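TssK C (Escherichia coli, PDB 5M2Y) acts as a type VI secretion baseplate protein and, probably through the C-terminal domain described here, binds the membrane complex. Local coordinates at residues L32-S37 against V120-F125; T45-L50 against F111-S116; I72-H77 against Q89-D94. One frame throughout, in Å; residues are numbered along the deposited sequence.

Following the chain from the N terminus, strand 28-35 comes first and pairs, in interaction 1, with strand 121-128, closing a loop with 82 residues between segments 32-37 and 120-125. Inside that loop lies interaction 2, where the end of helix 40-50 meets the segment leaving strand 108-112. Interaction 3, between strands 70-75 and 89-95, is nested within both, and no contact crosses another. Interactions 1 and 3 belong to one antiparallel sheet, since strands 28-35 and 89-95 are neighbours in it. Helix 40-50 connects all three: Phe-47 CZ packs on Val-34 CG2 at 3.6 Å, and Phe-47 CD2 meets Phe-91 CE1 at 3.6 Å.

Interaction 1. Residues L32-S37 against V120-F125; sequences LSVRSS and VKLELF
The guanidinium of Arg-35 meets Glu-123 and Lys-121 at its edge: the Glu-123 carboxyl carbon lies in its plane, and Lys-121 CG comes within 3.2 Å of Arg-35 NH1. The carboxylate is turned almost perpendicular to the guanidinium, with 87° between the planes. This is not the geometry of a paired, two-bond grip, and the salt bridge is correspondingly long, 3.7 Å from Arg-35 NH2 to Glu-123 OE1. The other flat group, the Phe-125 ring, receives Ser-33 CB at its edge, in plane, 3.9 Å from CE1, while Phe-5 makes an edge-to-face contact with the same ring.

Arg-35 and Lys-121 run side by side in the same direction. A bend at chi3 (71°) brings the guanidinium edge alongside the lysine methylenes, and Asn-88 accepts a hydrogen bond from Arg-35 NE, helping to fix the group. Asn-88 also bonds Ser-33 OG, so one side chain ties down two residues of strand 28-35.

On the other face the contact is apolar. Leu-32 CD2 reaches Leu-124 CD1 at 3.8 Å, and Val-34 CG1 touches Val-120 CG2 at 3.6 Å; Phe-47 of helix 40-50 packs against Leu-32.

Between the faces, Ser-33 with Glu-123 and Arg-35 with Lys-121 form two hydrogen-bonded pairs. Ser-33 N to Glu-123 O measures 2.9 Å and is nearly straight at 168°. Water 1 donates to Ser-33 O and Lys-121 O, giving each of these carbonyls a second partner. The axes of 32-35 and 121-125 come within 4.7 Å, running nearly antiparallel, and hydrogen-bonded pairs alternate with non-hydrogen-bonded ones, as is characteristic of a regular antiparallel pairing of two central strands in a sheet with a helix packed on one face.

Interaction 2. Residues T45-L50 against F111-S116; sequences TKFPQL and FYTPAS
Apolar contact between Leu-50 and Pro-114 carries most of this meeting. Leu-50 CB lies 3.8 Å from Pro-114 CG, and the two side chains cross at about a right angle, so that the leucine meets the CG/CD edge of the proline ring. With CG turned anti to the carbonyl carbon (chi1 -70°), the branched end of Leu-50 continues past the ring: CD2 is 3.9 Å from Pro-114 CG. A second apolar touch is deeper, where Phe-47 CE1 comes to 4.2 Å from Thr-113 CG2.

Contacts of mixed character surround these. The Leu-50 carbonyl oxygen stands 3.3 Å from Pro-114 CD, and Tyr-112 CD2 approaches the same oxygen at 4.1 Å. Leu-50 CD2 lies 3.8 Å from Ser-116 OG; CD1 is about as near, so the hydroxyl faces both methyls.

Hydrogen bonds across the two segments are absent, and those that shape the contact lie within the helix or lead to other parts of the chain. Lys-46 O accepts from both Gln-49 N and Leu-50 N, the latter at 2.9 Å, which holds the last turn of the helix where it presents Leu-50. Thr-113 OG1 bonds to Trp-15 NE1, leaving its methyl to meet Phe-47. Within segment 111-116, the backbone N of Pro-114 sits over one face of the Tyr-112 ring, offset toward its rim, so the aromatic group packs against the chain as it leaves the strand.

The contact thus joins the C-terminal end of helix 40-50 to the segment following strand 108-112. Thr-113 touches Leu-122 of strand 121-128, the Tyr-112 backbone is hydrogen-bonded to Lys-52 of strand 52-54, and Leu-117 adds to the packing round Leu-50.

Interaction 3. Residues I72-H77 against Q89-D94; sequences IRPVTH and QYFALD
Arg-73 and Asp-94 make the polar first shell: NE and NH2 of the arginine both grip a single oxygen, OD2, each at 2.9 Å. The approach is side-on, and OD2 lies in the guanidinium plane. The carboxylate is tilted by 53°; NE uses the anti lone pair of OD2, whereas NH2 comes from the anti side but 26° out of the carboxylate plane. Both bonds are bent, the one from NE to 149°, as expected where two donors share one acceptor.

Apolar contacts lie on the opposite face of the sheet. Ile-72 CG2 meets Phe-91 CB at 3.6 Å, while its CG1 reaches Leu-93 CD2 at 3.8 Å, those two side chains lying alongside and pointing the same way. Pro-74 CB approaches the Phe-91 ring at CE2, 3.9 Å away. On the Arg-73 face, Val-75 spreads its two methyls, CG1 to Ala-92 CB and CG2 to Tyr-90 CB.

The backbone sets these positions. Arg-73 N and O both bond Ala-92, at 3.0 Å to Ala-92 O and 2.8 Å from Ala-92 N, and Val-75 N donates to Tyr-90 O from above the carbonyl plane. Arg-73 extends from CG to NE, which carries the guanidinium past its paired residue Ala-92 to Asp-94, two residues further along the neighbouring strand. Further out, Pro-48 packs on Phe-91. On its other side strand 89-95 bonds to strand 28-35, whereas strand 70-75 is outermost within this chain.

Chemically, the two faces differ: one buries Ile-72, Phe-91 and Leu-93, with helix 40-50 over Phe-91, the other combines Val-75, Ala-92 and Tyr-90 with Arg-73, whose guanidinium reaches Asp-94. Concentrating both N-H groups on OD2 would be expected to draw negative charge toward that oxygen and to stabilise the ionised aspartate.

Interaction 1. Residues L32-S37 against V120-F125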
loop_
_atom_site.group_PDB
_atom_site.type_symbol
_atom_site.label_atom_id
_atom_site.label_comp_id
_atom_site.label_asym_id
_atom_site.label_seq_id
_atom_site.Cartn_x
_atom_site.Cartn_y
_atom_site.Cartn_z
ATOM N N LEU A 32 -1.925 4.490 -0.150
ATOM C CA LEU A 32 -2.049 4.050 1.228
ATOM C C LEU A 32 -2.468 5.228 2.103
ATOM O O LEU A 32 -1.968 6.342 1.938
ATOM C CB LEU A 32 -0.709 3.483 1.733
ATOM C CG LEU A 32 -0.293 2.100 1.243
ATOM C CD1 LEU A 32 1.150 1.805 1.624
ATOM C CD2 LEU A 32 -1.248 1.010 1.759
ATOM N N SER A 33 -3.409 4.976 3.006
ATOM C CA SER A 33 -3.856 5.958 4.001
ATOM C C SER A 33 -3.367 5.386 5.330
ATOM O O SER A 33 -3.610 4.213 5.608
ATOM C CB SER A 33 -5.373 6.115 3.980
ATOM O OG SER A 33 -5.845 6.808 5.118
ATOM N N VAL A 34 -2.564 6.161 6.065
ATOM C CA VAL A 34 -1.899 5.684 7.277
ATOM C C VAL A 34 -2.196 6.532 8.505
ATOM O O VAL A 34 -2.110 7.750 8.451
ATOM C CB VAL A 34 -0.356 5.604 7.052
ATOM C CG1 VAL A 34 0.354 4.886 8.196
ATOM C CG2 VAL A 34 -0.012 4.964 5.709
ATOM N N ARG A 35 -2.526 5.858 9.600
ATOM C CA ARG A 35 -2.702 6.495 10.894
ATOM C C ARG A 35 -1.783 5.769 11.841
ATOM O O ARG A 35 -1.554 4.564 11.712
ATOM C CB ARG A 35 -4.153 6.523 11.381
ATOM C CG ARG A 35 -4.853 5.192 11.426
ATOM C CD ARG A 35 -6.347 5.387 11.617
ATOM N NE ARG A 35 -6.992 5.927 10.420
ATOM C CZ ARG A 35 -7.517 5.178 9.453
ATOM N NH1 ARG A 35 -7.471 3.858 9.531
ATOM N NH2 ARG A 35 -8.089 5.750 8.407
ATOM N N SER A 36 -1.201 6.530 12.743
ATOM C CA SER A 36 -0.256 5.986 13.685
ATOM C C SER A 36 -0.170 6.811 14.961
ATOM O O SER A 36 -0.605 7.953 14.980
ATOM C CB SER A 36 1.109 5.902 13.028
ATOM O OG SER A 36 1.886 5.034 13.813
ATOM N N SER A 37 0.404 6.227 16.026
ATOM C CA SER A 37 0.655 6.909 17.296
ATOM C C SER A 37 1.907 7.800 17.132
ATOM O O SER A 37 2.172 8.660 17.963
ATOM C CB SER A 37 0.834 5.895 18.423
ATOM O OG SER A 37 1.818 4.930 18.094
ATOM N N VAL A 120 0.157 1.301 14.167
ATOM C CA VAL A 120 -0.146 1.672 12.783
ATOM C C VAL A 120 -1.426 0.997 12.230
ATOM O O VAL A 120 -1.736 -0.156 12.535
ATOM C CB VAL A 120 1.095 1.460 11.871
ATOM C CG1 VAL A 120 1.392 -0.018 11.678
ATOM C CG2 VAL A 120 0.956 2.188 10.526
ATOM N N LYS A 121 -2.177 1.765 11.437
ATOM C CA LYS A 121 -3.346 1.279 10.717
ATOM C C LYS A 121 -3.250 1.765 9.279
ATOM O O LYS A 121 -3.000 2.940 9.025
ATOM C CB LYS A 121 -4.684 1.618 11.412
ATOM C CG LYS A 121 -5.984 1.286 10.656
ATOM C CD LYS A 121 -6.118 -0.141 10.156
ATOM C CE LYS A 121 -7.223 -0.240 9.138
ATOM N NZ LYS A 121 -7.111 -1.436 8.269
ATOM N N LEU A 122 -3.393 0.817 8.356
ATOM C CA LEU A 122 -3.309 1.029 6.910
ATOM C C LEU A 122 -4.628 0.773 6.203
ATOM O O LEU A 122 -5.321 -0.187 6.514
ATOM C CB LEU A 122 -2.301 0.046 6.312
ATOM C CG LEU A 122 -0.817 0.356 6.299
ATOM C CD1 LEU A 122 -0.243 0.729 7.636
ATOM C CD2 LEU A 122 -0.058 -0.753 5.562
ATOM N N GLU A 123 -4.910 1.575 5.189
ATOM C CA GLU A 123 -6.043 1.377 4.296
ATOM C C GLU A 123 -5.504 1.558 2.872
ATOM O O GLU A 123 -4.682 2.450 2.651
ATOM C CB GLU A 123 -7.207 2.315 4.615
ATOM C CG GLU A 123 -7.886 1.976 5.930
ATOM C CD GLU A 123 -9.191 2.714 6.211
ATOM O OE1 GLU A 123 -9.428 3.771 5.601
ATOM O OE2 GLU A 123 -9.968 2.227 7.060
ATOM N N LEU A 124 -5.894 0.669 1.932
ATOM C CA LEU A 124 -5.415 0.735 0.552
ATOM C C LEU A 124 -6.584 1.049 -0.358
ATOM O O LEU A 124 -7.651 0.456 -0.223
ATOM C CB LEU A 124 -4.750 -0.595 0.149
ATOM C CG LEU A 124 -4.223 -0.735 -1.287
ATOM C CD1 LEU A 124 -3.014 0.155 -1.537
ATOM C CD2 LEU A 124 -3.859 -2.177 -1.577
ATOM N N PHE A 125 -6.387 2.069 -1.214
ATOM C CA PHE A 125 -7.344 2.548 -2.213
ATOM C C PHE A 125 -6.697 2.476 -3.600
ATOM O O PHE A 125 -5.511 2.763 -3.747
ATOM C CB PHE A 125 -7.703 4.023 -1.961
ATOM C CG PHE A 125 -8.389 4.350 -0.664
ATOM C CD1 PHE A 125 -7.655 4.658 0.471
ATOM C CD2 PHE A 125 -9.774 4.414 -0.590
ATOM C CE1 PHE A 125 -8.296 4.961 1.674
ATOM C CE2 PHE A 125 -10.416 4.728 0.609
ATOM C CZ PHE A 125 -9.674 5.001 1.733
HETATM O O HOH W 1 -5.391 3.962 7.677
#

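Interaction 2. Residues T45-L50 against F111-S116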
loop_
_atom_site.group_PDB
_atom_site.type_symbol
_atom_site.label_atom_id
_atom_site.label_comp_id
_atom_site.label_asym_id
_atom_site.label_seq_id
_atom_site.Cartn_x
_atom_site.Cartn_y
_atom_site.Cartn_z
ATOM N N THR A 45 7.819 11.509 6.917
ATOM C CA THR A 45 9.251 11.418 6.685
ATOM C C THR A 45 9.761 9.962 6.629
ATOM O O THR A 45 10.483 9.614 5.704
ATOM C CB THR A 45 9.953 12.241 7.784
ATOM O OG1 THR A 45 9.604 13.622 7.626
ATOM C CG2 THR A 45 11.465 12.070 7.797
ATOM N N LYS A 46 9.371 9.128 7.608
ATOM C CA LYS A 46 9.861 7.768 7.853
ATOM C C LYS A 46 9.085 6.625 7.214
ATOM O O LYS A 46 9.715 5.641 6.829
ATOM C CB LYS A 46 9.954 7.540 9.362
ATOM C CG LYS A 46 10.963 8.445 10.055
ATOM C CD LYS A 46 11.094 8.042 11.506
ATOM C CE LYS A 46 12.013 8.922 12.311
ATOM N NZ LYS A 46 11.977 8.511 13.727
ATOM N N PHE A 47 7.745 6.734 7.107
ATOM C CA PHE A 47 6.916 5.677 6.507
ATOM C C PHE A 47 7.432 5.200 5.129
ATOM O O PHE A 47 7.516 3.986 4.952
ATOM C CB PHE A 47 5.431 6.061 6.441
ATOM C CG PHE A 47 4.527 4.933 6.011
ATOM C CD1 PHE A 47 4.091 3.977 6.923
ATOM C CD2 PHE A 47 4.108 4.826 4.699
ATOM C CE1 PHE A 47 3.257 2.924 6.517
ATOM C CE2 PHE A 47 3.278 3.772 4.295
ATOM C CZ PHE A 47 2.852 2.837 5.208
ATOM N N PRO A 48 7.843 6.078 4.172
ATOM C CA PRO A 48 8.341 5.569 2.874
ATOM C C PRO A 48 9.578 4.665 2.961
ATOM O O PRO A 48 9.827 3.886 2.046
ATOM C CB PRO A 48 8.647 6.846 2.093
ATOM C CG PRO A 48 7.748 7.878 2.707
ATOM C CD PRO A 48 7.779 7.555 4.159
ATOM N N GLN A 49 10.357 4.784 4.049
ATOM C CA GLN A 49 11.550 3.965 4.282
ATOM C C GLN A 49 11.297 2.787 5.204
ATOM O O GLN A 49 12.007 1.796 5.115
ATOM C CB GLN A 49 12.702 4.821 4.805
ATOM C CG GLN A 49 13.254 5.718 3.715
ATOM C CD GLN A 49 14.550 6.371 4.071
ATOM O OE1 GLN A 49 14.588 7.254 4.917
ATOM N NE2 GLN A 49 15.628 5.971 3.404
ATOM N N LEU A 50 10.293 2.886 6.081
ATOM C CA LEU A 50 9.952 1.819 7.018
ATOM C C LEU A 50 9.016 0.774 6.423
ATOM O O LEU A 50 9.218 -0.412 6.656
ATOM C CB LEU A 50 9.367 2.381 8.314
ATOM C CG LEU A 50 10.351 3.131 9.208
ATOM C CD1 LEU A 50 9.640 3.872 10.291
ATOM C CD2 LEU A 50 11.372 2.187 9.824
ATOM N N PHE A 111 2.215 -5.723 2.699
ATOM C CA PHE A 111 3.023 -4.626 3.222
ATOM C C PHE A 111 3.500 -4.952 4.605
ATOM O O PHE A 111 2.742 -5.441 5.435
ATOM C CB PHE A 111 2.240 -3.301 3.253
ATOM C CG PHE A 111 1.641 -2.919 1.928
ATOM C CD1 PHE A 111 2.370 -2.189 1.002
ATOM C CD2 PHE A 111 0.348 -3.304 1.602
ATOM C CE1 PHE A 111 1.811 -1.858 -0.232
ATOM C CE2 PHE A 111 -0.210 -2.972 0.377
ATOM C CZ PHE A 111 0.519 -2.245 -0.532
ATOM N N TYR A 112 4.767 -4.674 4.836
ATOM C CA TYR A 112 5.394 -4.859 6.121
ATOM C C TYR A 112 5.448 -3.506 6.786
ATOM O O TYR A 112 5.910 -2.536 6.186
ATOM C CB TYR A 112 6.814 -5.431 5.950
ATOM C CG TYR A 112 7.687 -5.298 7.176
ATOM C CD1 TYR A 112 7.389 -5.997 8.342
ATOM C CD2 TYR A 112 8.813 -4.494 7.164
ATOM C CE1 TYR A 112 8.184 -5.880 9.471
ATOM C CE2 TYR A 112 9.625 -4.378 8.287
ATOM C CZ TYR A 112 9.299 -5.071 9.440
ATOM O OH TYR A 112 10.103 -5.006 10.551
ATOM N N THR A 113 4.982 -3.454 8.031
ATOM C CA THR A 113 5.053 -2.242 8.836
ATOM C C THR A 113 5.773 -2.628 10.120
ATOM O O THR A 113 5.217 -3.399 10.895
ATOM C CB THR A 113 3.668 -1.640 9.088
ATOM O OG1 THR A 113 2.826 -2.595 9.722
ATOM C CG2 THR A 113 3.006 -1.110 7.816
ATOM N N PRO A 114 7.018 -2.146 10.351
ATOM C CA PRO A 114 7.734 -2.518 11.582
ATOM C C PRO A 114 7.068 -1.949 12.818
ATOM O O PRO A 114 6.346 -0.962 12.717
ATOM C CB PRO A 114 9.129 -1.913 11.377
ATOM C CG PRO A 114 8.921 -0.801 10.426
ATOM C CD PRO A 114 7.829 -1.236 9.518
ATOM N N ALA A 115 7.333 -2.564 13.983
ATOM C CA ALA A 115 6.793 -2.145 15.275
ATOM C C ALA A 115 7.198 -0.719 15.676
ATOM O O ALA A 115 6.490 -0.089 16.454
ATOM C CB ALA A 115 7.194 -3.123 16.350
ATOM N N SER A 116 8.294 -0.192 15.093
ATOM C CA SER A 116 8.786 1.170 15.335
ATOM C C SER A 116 7.772 2.224 14.876
ATOM O O SER A 116 7.763 3.328 15.406
ATOM C CB SER A 116 10.112 1.396 14.617
ATOM O OG SER A 116 9.954 1.366 13.214
#

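Interaction 3. Residues I72-H77 against Q89-D94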
loop_
_atom_site.group_PDB
_atom_site.type_symbol
_atom_site.label_atom_id
_atom_site.label_comp_id
_atom_site.label_asym_id
_atom_site.label_seq_id
_atom_site.Cartn_x
_atom_site.Cartn_y
_atom_site.Cartn_z
ATOM N N ILE A 72 7.288 4.431 -2.254
ATOM C CA ILE A 72 6.213 5.033 -1.481
ATOM C C ILE A 72 6.494 6.525 -1.429
ATOM O O ILE A 72 7.543 6.936 -0.955
ATOM C CB ILE A 72 6.092 4.363 -0.088
ATOM C CG1 ILE A 72 5.696 2.874 -0.248
ATOM C CG2 ILE A 72 5.087 5.112 0.788
ATOM C CD1 ILE A 72 5.781 2.031 1.033
ATOM N N ARG A 73 5.575 7.326 -1.964
ATOM C CA ARG A 73 5.763 8.775 -1.973
ATOM C C ARG A 73 4.690 9.485 -1.169
ATOM O O ARG A 73 3.503 9.259 -1.421
ATOM C CB ARG A 73 5.751 9.332 -3.399
ATOM C CG ARG A 73 6.714 8.678 -4.349
ATOM C CD ARG A 73 6.909 9.520 -5.590
ATOM N NE ARG A 73 7.687 8.816 -6.610
ATOM C CZ ARG A 73 9.007 8.866 -6.689
ATOM N NH1 ARG A 73 9.712 9.591 -5.842
ATOM N NH2 ARG A 73 9.628 8.187 -7.648
ATOM N N PRO A 74 5.074 10.393 -0.242
ATOM C CA PRO A 74 4.046 11.138 0.488
ATOM C C PRO A 74 3.333 12.084 -0.476
ATOM O O PRO A 74 3.961 12.651 -1.367
ATOM C CB PRO A 74 4.838 11.882 1.563
ATOM C CG PRO A 74 6.177 12.041 1.005
ATOM C CD PRO A 74 6.429 10.812 0.176
ATOM N N VAL A 75 2.014 12.171 -0.345
ATOM C CA VAL A 75 1.195 13.023 -1.203
ATOM C C VAL A 75 0.394 13.990 -0.335
ATOM O O VAL A 75 0.122 13.706 0.840
ATOM C CB VAL A 75 0.277 12.248 -2.181
ATOM C CG1 VAL A 75 1.079 11.446 -3.203
ATOM C CG2 VAL A 75 -0.672 11.334 -1.427
ATOM N N THR A 76 0.023 15.137 -0.917
ATOM C CA THR A 76 -0.787 16.132 -0.212
ATOM C C THR A 76 -2.220 15.604 -0.039
ATOM O O THR A 76 -2.833 15.821 1.005
ATOM C CB THR A 76 -0.751 17.477 -0.939
ATOM O OG1 THR A 76 -1.184 17.288 -2.278
ATOM C CG2 THR A 76 0.625 18.114 -0.950
ATOM N N HIS A 77 -2.731 14.887 -1.064
ATOM C CA HIS A 77 -4.069 14.302 -1.097
ATOM C C HIS A 77 -4.190 13.252 -2.184
ATOM O O HIS A 77 -3.440 13.274 -3.161
ATOM C CB HIS A 77 -5.148 15.383 -1.311
ATOM C CG HIS A 77 -4.923 16.273 -2.493
ATOM N ND1 HIS A 77 -5.877 16.440 -3.468
ATOM C CD2 HIS A 77 -3.865 17.053 -2.798
ATOM C CE1 HIS A 77 -5.375 17.301 -4.337
ATOM N NE2 HIS A 77 -4.164 17.695 -3.970
ATOM N N GLN A 89 -2.019 10.273 7.086
ATOM C CA GLN A 89 -0.998 10.620 6.117
ATOM C C GLN A 89 -1.242 9.757 4.904
ATOM O O GLN A 89 -1.554 8.575 5.050
ATOM C CB GLN A 89 0.387 10.353 6.690
ATOM C CG GLN A 89 0.774 11.321 7.805
ATOM C CD GLN A 89 0.932 12.758 7.366
ATOM O OE1 GLN A 89 1.320 13.058 6.227
ATOM N NE2 GLN A 89 0.727 13.677 8.293
ATOM N N TYR A 90 -1.147 10.360 3.714
ATOM C CA TYR A 90 -1.408 9.668 2.457
ATOM C C TYR A 90 -0.152 9.479 1.647
ATOM O O TYR A 90 0.739 10.323 1.673
ATOM C CB TYR A 90 -2.524 10.360 1.663
ATOM C CG TYR A 90 -3.826 10.408 2.444
ATOM C CD1 TYR A 90 -4.071 11.416 3.366
ATOM C CD2 TYR A 90 -4.772 9.413 2.306
ATOM C CE1 TYR A 90 -5.242 11.435 4.124
ATOM C CE2 TYR A 90 -5.944 9.420 3.056
ATOM C CZ TYR A 90 -6.177 10.435 3.962
ATOM O OH TYR A 90 -7.329 10.443 4.717
ATOM N N PHE A 91 -0.059 8.325 0.992
ATOM C CA PHE A 91 1.104 7.969 0.195
ATOM C C PHE A 91 0.707 7.287 -1.087
ATOM O O PHE A 91 -0.176 6.447 -1.085
ATOM C CB PHE A 91 2.034 7.028 0.977
ATOM C CG PHE A 91 2.474 7.527 2.332
ATOM C CD1 PHE A 91 1.693 7.315 3.454
ATOM C CD2 PHE A 91 3.674 8.212 2.485
ATOM C CE1 PHE A 91 2.087 7.814 4.703
ATOM C CE2 PHE A 91 4.068 8.705 3.739
ATOM C CZ PHE A 91 3.272 8.504 4.842
ATOM N N ALA A 92 1.370 7.633 -2.171
ATOM C CA ALA A 92 1.143 6.968 -3.440
ATOM C C ALA A 92 2.114 5.828 -3.582
ATOM O O ALA A 92 3.244 5.917 -3.119
ATOM C CB ALA A 92 1.367 7.938 -4.580
ATOM N N LEU A 93 1.666 4.747 -4.224
ATOM C CA LEU A 93 2.555 3.650 -4.556
ATOM C C LEU A 93 3.011 3.893 -5.994
ATOM O O LEU A 93 2.211 3.831 -6.923
ATOM C CB LEU A 93 1.868 2.292 -4.432
ATOM C CG LEU A 93 1.342 1.884 -3.057
ATOM C CD1 LEU A 93 0.811 0.469 -3.120
ATOM C CD2 LEU A 93 2.425 1.995 -1.971
ATOM N N ASP A 94 4.279 4.265 -6.151
ATOM C CA ASP A 94 4.869 4.501 -7.461
ATOM C C ASP A 94 5.446 3.137 -7.848
ATOM O O ASP A 94 6.517 2.747 -7.384
ATOM C CB ASP A 94 5.949 5.598 -7.404
ATOM C CG ASP A 94 6.454 6.048 -8.767
ATOM O OD1 ASP A 94 6.103 5.409 -9.776
ATOM O OD2 ASP A 94 7.238 7.015 -8.817
HETATM O O HOH W 2 -0.744 13.233 3.447
#